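Local structure of periplasmic sugar-binding protein (Chloroflexus aurantiacus, 4RXU) at residues Arg44-Leu56 with Phe297-Lys309. The protein binds beta-D-glucose between its two lobes and probably serves as the solute-binding component of an ABC-type sugar transporter. Numbering follows the deposited sequence.
Sequences RWIQDETRFREAL and FKDVRTLVQDAIK. With BGC (beta-D-glucopyranose), chain C.
Helices 44-56 and 300-309 pack at a signed crossing angle of -56°, their axes approaching to 9.2 Å, with the Phe52 and Val304 CA atoms 5.9 Å apart. Both lie in the same alpha/beta lobe of a periplasmic binding protein fold and, with strand residue Lys298, reach the sugar cleft at their N-terminal ends. The interface is knobs-into-holes: Val300 sits among Arg44, Gln47, Asp48 and Arg51, and Val304 among Asp48, Arg51, Phe52 and Ala55. Val304 CG2 stands over the Phe52 ring, 3.7 Å from its centroid and 3° off the normal, a CH-pi contact, while Ala307 CB and Ile308 CG1 meet the ring edge. Arg51 lays its CG against Val300 CG1, and further out one face of its guanidinium rests on Arg301 CG; Arg51 NH2 bonds to Tyr357 O, and Tyr357 also gives it a cation-pi partner.

At the cleft, Arg44 turns CG anti to its backbone nitrogen (chi1 166°) and bends at chi2, bringing its guanidinium back alongside Asp48. The grip is side-on, NE to OD1 and NH1 to OD2, both on syn lone pairs; Tyr117 OH also bonds OD2. Trp45 CZ3 lies over the guanidinium's centre, and Leu303 CD2 abuts its edge. Fixed this way, Arg44 NH2 donates in plane to glucose O3 at 2.9 Å, and also forms a salt bridge with Asp118 OD1. A leucine here would probably leave Asp48 without its bidentate mate and glucose O3 without one of its donors. The ammonium of Lys298, also bonded to Gln277, bridges two sugar hydroxyls: NZ lies 2.9 Å from glucose O2 and 3.0 Å from glucose O3.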
loop_
_atom_site.group_PDB
_atom_site.type_symbol
_atom_site.label_atom_id
_atom_site.label_comp_id
_atom_site.label_asym_id
_atom_site.label_seq_id
_atom_site.Cartn_x
_atom_site.Cartn_y
_atom_site.Cartn_z
ATOM N N ARG A 44 6.871 3.212 4.669
ATOM C CA ARG A 44 5.794 4.048 4.154
ATOM C C ARG A 44 5.418 5.128 5.159
ATOM O O ARG A 44 5.283 6.292 4.784
ATOM C CB ARG A 44 4.558 3.206 3.807
ATOM C CG ARG A 44 3.272 3.999 3.574
ATOM C CD ARG A 44 3.345 5.044 2.468
ATOM N NE ARG A 44 2.254 5.985 2.664
ATOM C CZ ARG A 44 0.984 5.811 2.307
ATOM N NH1 ARG A 44 0.080 6.722 2.668
ATOM N NH2 ARG A 44 0.590 4.768 1.587
ATOM N N TRP A 45 5.275 4.736 6.435
ATOM C CA TRP A 45 4.710 5.672 7.424
ATOM C C TRP A 45 5.663 6.786 7.822
ATOM O O TRP A 45 5.222 7.806 8.335
ATOM C CB TRP A 45 4.107 4.955 8.650
ATOM C CG TRP A 45 3.288 3.826 8.146
ATOM C CD1 TRP A 45 3.579 2.518 8.259
ATOM C CD2 TRP A 45 2.161 3.912 7.255
ATOM N NE1 TRP A 45 2.686 1.762 7.527
ATOM C CE2 TRP A 45 1.805 2.604 6.907
ATOM C CE3 TRP A 45 1.410 4.968 6.741
ATOM C CZ2 TRP A 45 0.757 2.323 6.048
ATOM C CZ3 TRP A 45 0.364 4.686 5.901
ATOM C CH2 TRP A 45 0.044 3.382 5.563
ATOM N N ILE A 46 6.948 6.595 7.562
ATOM C CA ILE A 46 7.921 7.662 7.704
ATOM C C ILE A 46 7.643 8.770 6.683
ATOM O O ILE A 46 7.777 9.954 7.004
ATOM C CB ILE A 46 9.357 7.109 7.577
ATOM C CG1 ILE A 46 9.585 5.918 8.522
ATOM C CG2 ILE A 46 10.364 8.200 7.876
ATOM C CD1 ILE A 46 9.367 6.195 9.988
ATOM N N GLN A 47 7.227 8.392 5.470
ATOM C CA GLN A 47 6.842 9.393 4.473
ATOM C C GLN A 47 5.667 10.221 5.003
ATOM O O GLN A 47 5.703 11.458 5.022
ATOM C CB GLN A 47 6.471 8.771 3.142
ATOM C CG GLN A 47 7.578 8.018 2.411
ATOM C CD GLN A 47 7.254 7.905 0.931
ATOM O OE1 GLN A 47 6.961 8.919 0.266
ATOM N NE2 GLN A 47 7.277 6.685 0.406
ATOM N N ASP A 48 4.613 9.541 5.457
ATOM C CA ASP A 48 3.461 10.291 5.971
ATOM C C ASP A 48 3.822 11.148 7.178
ATOM O O ASP A 48 3.372 12.278 7.261
ATOM C CB ASP A 48 2.292 9.374 6.315
ATOM C CG ASP A 48 1.876 8.531 5.143
ATOM O OD1 ASP A 48 2.681 7.652 4.770
ATOM O OD2 ASP A 48 0.773 8.769 4.582
ATOM N N GLU A 49 4.619 10.622 8.104
ATOM C CA GLU A 49 5.083 11.417 9.250
ATOM C C GLU A 49 5.760 12.711 8.783
ATOM O O GLU A 49 5.420 13.799 9.233
ATOM C CB GLU A 49 6.056 10.620 10.136
ATOM C CG GLU A 49 6.500 11.369 11.379
ATOM C CD GLU A 49 7.584 10.641 12.126
ATOM O OE1 GLU A 49 8.378 9.932 11.473
ATOM O OE2 GLU A 49 7.655 10.785 13.357
ATOM N N THR A 50 6.689 12.569 7.853
ATOM C CA THR A 50 7.427 13.702 7.292
ATOM C C THR A 50 6.519 14.698 6.616
ATOM O O THR A 50 6.586 15.900 6.871
ATOM C CB THR A 50 8.489 13.216 6.288
ATOM O OG1 THR A 50 9.499 12.487 7.012
ATOM C CG2 THR A 50 9.101 14.435 5.502
ATOM N N ARG A 51 5.621 14.178 5.783
ATOM C CA ARG A 51 4.728 15.032 5.036
ATOM C C ARG A 51 3.694 15.713 5.937
ATOM O O ARG A 51 3.343 16.884 5.693
ATOM C CB ARG A 51 4.046 14.254 3.917
ATOM C CG ARG A 51 5.006 13.622 2.918
ATOM C CD ARG A 51 5.781 14.643 2.142
ATOM N NE ARG A 51 6.661 13.998 1.165
ATOM C CZ ARG A 51 7.347 14.662 0.247
ATOM N NH1 ARG A 51 7.243 15.983 0.172
ATOM N NH2 ARG A 51 8.134 14.002 -0.581
ATOM N N PHE A 52 3.219 15.002 6.980
ATOM C CA PHE A 52 2.332 15.626 7.938
ATOM C C PHE A 52 3.022 16.792 8.616
ATOM O O PHE A 52 2.475 17.895 8.694
ATOM C CB PHE A 52 1.822 14.645 9.009
ATOM C CG PHE A 52 0.523 13.959 8.632
ATOM C CD1 PHE A 52 -0.621 14.695 8.382
ATOM C CD2 PHE A 52 0.456 12.582 8.536
ATOM C CE1 PHE A 52 -1.805 14.068 8.047
ATOM C CE2 PHE A 52 -0.727 11.951 8.214
ATOM C CZ PHE A 52 -1.856 12.688 7.969
ATOM N N ARG A 53 4.222 16.527 9.127
ATOM C CA ARG A 53 4.983 17.570 9.839
ATOM C C ARG A 53 5.233 18.777 8.952
ATOM O O ARG A 53 5.046 19.911 9.378
ATOM C CB ARG A 53 6.297 17.012 10.365
ATOM C CG ARG A 53 6.064 16.150 11.594
ATOM C CD ARG A 53 7.355 15.743 12.286
ATOM N NE ARG A 53 7.194 14.500 13.054
ATOM C CZ ARG A 53 6.444 14.348 14.150
ATOM N NH1 ARG A 53 5.749 15.357 14.658
ATOM N NH2 ARG A 53 6.375 13.157 14.746
ATOM N N GLU A 54 5.616 18.536 7.703
ATOM C CA GLU A 54 5.803 19.657 6.758
ATOM C C GLU A 54 4.515 20.463 6.545
ATOM O O GLU A 54 4.521 21.682 6.562
ATOM C CB GLU A 54 6.372 19.168 5.433
ATOM C CG GLU A 54 7.821 18.681 5.591
ATOM C CD GLU A 54 8.358 17.895 4.408
ATOM O OE1 GLU A 54 7.583 17.555 3.494
ATOM O OE2 GLU A 54 9.580 17.596 4.411
ATOM N N ALA A 55 3.406 19.767 6.353
ATOM C CA ALA A 55 2.122 20.446 6.071
ATOM C C ALA A 55 1.625 21.196 7.291
ATOM O O ALA A 55 1.119 22.308 7.183
ATOM C CB ALA A 55 1.068 19.447 5.586
ATOM N N LEU A 56 1.795 20.586 8.453
ATOM C CA LEU A 56 1.377 21.191 9.701
ATOM C C LEU A 56 2.220 22.444 9.984
ATOM O O LEU A 56 1.669 23.489 10.367
ATOM C CB LEU A 56 1.460 20.168 10.851
ATOM C CG LEU A 56 0.486 18.979 10.757
ATOM C CD1 LEU A 56 0.851 17.934 11.800
ATOM C CD2 LEU A 56 -0.950 19.456 10.895
ATOM N N PHE A 297 3.558 5.394 -7.905
ATOM C CA PHE A 297 3.758 6.609 -7.120
ATOM C C PHE A 297 2.422 7.036 -6.550
ATOM O O PHE A 297 1.472 7.235 -7.288
ATOM C CB PHE A 297 4.313 7.720 -8.018
ATOM C CG PHE A 297 4.324 9.097 -7.394
ATOM C CD1 PHE A 297 4.876 9.302 -6.131
ATOM C CD2 PHE A 297 3.786 10.189 -8.064
ATOM C CE1 PHE A 297 4.889 10.562 -5.568
ATOM C CE2 PHE A 297 3.806 11.458 -7.494
ATOM C CZ PHE A 297 4.346 11.633 -6.243
ATOM N N LYS A 298 2.378 7.172 -5.229
ATOM C CA LYS A 298 1.211 7.625 -4.481
ATOM C C LYS A 298 1.612 8.912 -3.761
ATOM O O LYS A 298 2.447 8.875 -2.858
ATOM C CB LYS A 298 0.753 6.537 -3.499
ATOM C CG LYS A 298 0.696 5.137 -4.116
ATOM C CD LYS A 298 -0.143 4.125 -3.376
ATOM C CE LYS A 298 0.292 3.975 -1.937
ATOM N NZ LYS A 298 -0.397 2.793 -1.343
ATOM N N ASP A 299 1.092 10.049 -4.216
ATOM C CA ASP A 299 1.581 11.328 -3.741
ATOM C C ASP A 299 1.071 11.578 -2.331
ATOM O O ASP A 299 -0.037 12.050 -2.126
ATOM C CB ASP A 299 1.181 12.445 -4.717
ATOM C CG ASP A 299 1.905 13.743 -4.466
ATOM O OD1 ASP A 299 2.377 13.968 -3.320
ATOM O OD2 ASP A 299 1.998 14.539 -5.427
ATOM N N VAL A 300 1.918 11.234 -1.367
ATOM C CA VAL A 300 1.605 11.395 0.049
ATOM C C VAL A 300 1.331 12.844 0.421
ATOM O O VAL A 300 0.610 13.114 1.375
ATOM C CB VAL A 300 2.718 10.758 0.927
ATOM C CG1 VAL A 300 2.456 11.006 2.408
ATOM C CG2 VAL A 300 2.816 9.256 0.682
ATOM N N ARG A 301 1.882 13.799 -0.316
ATOM C CA ARG A 301 1.516 15.200 -0.058
ATOM C C ARG A 301 0.012 15.441 -0.223
ATOM O O ARG A 301 -0.609 16.169 0.554
ATOM C CB ARG A 301 2.275 16.160 -0.993
ATOM C CG ARG A 301 3.779 16.006 -0.926
ATOM C CD ARG A 301 4.467 16.845 -1.975
ATOM N NE ARG A 301 4.111 16.408 -3.313
ATOM C CZ ARG A 301 4.570 16.949 -4.430
ATOM N NH1 ARG A 301 5.407 17.987 -4.376
ATOM N NH2 ARG A 301 4.163 16.466 -5.597
ATOM N N THR A 302 -0.571 14.801 -1.237
ATOM C CA THR A 302 -2.003 14.947 -1.474
ATOM C C THR A 302 -2.815 14.247 -0.381
ATOM O O THR A 302 -3.814 14.776 0.084
ATOM C CB THR A 302 -2.407 14.382 -2.841
ATOM O OG1 THR A 302 -1.592 15.007 -3.848
ATOM C CG2 THR A 302 -3.889 14.629 -3.152
ATOM N N LEU A 303 -2.380 13.059 0.019
ATOM C CA LEU A 303 -3.104 12.289 1.018
ATOM C C LEU A 303 -3.126 13.078 2.331
ATOM O O LEU A 303 -4.176 13.230 2.975
ATOM C CB LEU A 303 -2.445 10.923 1.209
ATOM C CG LEU A 303 -3.381 9.859 1.807
ATOM C CD1 LEU A 303 -4.367 9.346 0.773
ATOM C CD2 LEU A 303 -2.600 8.700 2.405
ATOM N N VAL A 304 -1.961 13.595 2.718
ATOM C CA VAL A 304 -1.835 14.369 3.931
ATOM C C VAL A 304 -2.739 15.597 3.881
ATOM O O VAL A 304 -3.468 15.889 4.836
ATOM C CB VAL A 304 -0.359 14.755 4.161
ATOM C CG1 VAL A 304 -0.222 15.987 5.046
ATOM C CG2 VAL A 304 0.405 13.561 4.729
ATOM N N GLN A 305 -2.673 16.345 2.782
ATOM C CA GLN A 305 -3.482 17.570 2.693
ATOM C C GLN A 305 -4.970 17.246 2.708
ATOM O O GLN A 305 -5.745 17.960 3.317
ATOM C CB GLN A 305 -3.120 18.420 1.475
ATOM C CG GLN A 305 -3.365 19.916 1.694
ATOM C CD GLN A 305 -2.450 20.513 2.759
ATOM O OE1 GLN A 305 -1.247 20.218 2.819
ATOM N NE2 GLN A 305 -3.016 21.346 3.606
ATOM N N ASP A 306 -5.363 16.160 2.030
ATOM C CA ASP A 306 -6.767 15.727 2.027
ATOM C C ASP A 306 -7.252 15.462 3.440
ATOM O O ASP A 306 -8.340 15.864 3.824
ATOM C CB ASP A 306 -6.973 14.504 1.140
ATOM C CG ASP A 306 -7.069 14.854 -0.320
ATOM O OD1 ASP A 306 -7.147 16.056 -0.679
ATOM O OD2 ASP A 306 -7.089 13.891 -1.112
ATOM N N ALA A 307 -6.399 14.835 4.234
ATOM C CA ALA A 307 -6.730 14.551 5.642
ATOM C C ALA A 307 -6.795 15.818 6.500
ATOM O O ALA A 307 -7.681 15.969 7.349
ATOM C CB ALA A 307 -5.727 13.578 6.239
ATOM N N ILE A 308 -5.835 16.701 6.301
ATOM C CA ILE A 308 -5.813 17.946 7.067
ATOM C C ILE A 308 -7.060 18.761 6.696
ATOM O O ILE A 308 -7.761 19.287 7.563
ATOM C CB ILE A 308 -4.517 18.744 6.840
ATOM C CG1 ILE A 308 -3.319 17.989 7.424
ATOM C CG2 ILE A 308 -4.642 20.145 7.465
ATOM C CD1 ILE A 308 -1.969 18.522 6.972
ATOM N N LYS A 309 -7.318 18.896 5.407
ATOM C CA LYS A 309 -8.478 19.661 4.941
ATOM C C LYS A 309 -9.790 19.102 5.533
ATOM O O LYS A 309 -10.670 19.848 6.000
ATOM C CB LYS A 309 -8.516 19.706 3.408
ATOM C CG LYS A 309 -7.430 20.583 2.784
ATOM C CD LYS A 309 -7.586 20.760 1.273
ATOM C CE LYS A 309 -6.871 19.712 0.436
ATOM N NZ LYS A 309 -6.990 20.055 -1.014
HETATM C C2 BGC C . 0.174 1.209 2.136
HETATM C C3 BGC C . 1.399 1.027 1.261
HETATM C C4 BGC C . 2.534 0.461 2.101
HETATM C C5 BGC C . 2.091 -0.792 2.858
HETATM C C6 BGC C . 3.126 -1.304 3.835
HETATM C C1 BGC C . -0.131 -0.186 2.653
HETATM O O1 BGC C . -1.370 -0.265 3.295
HETATM O O2 BGC C . -0.898 1.738 1.348
HETATM O O3 BGC C . 1.745 2.297 0.716
HETATM O O4 BGC C . 3.593 0.048 1.215
HETATM O O5 BGC C . 0.899 -0.540 3.576
HETATM O O6 BGC C . 3.615 -0.266 4.688
HETATM O O HOH W 1 -0.246 22.934 4.870
#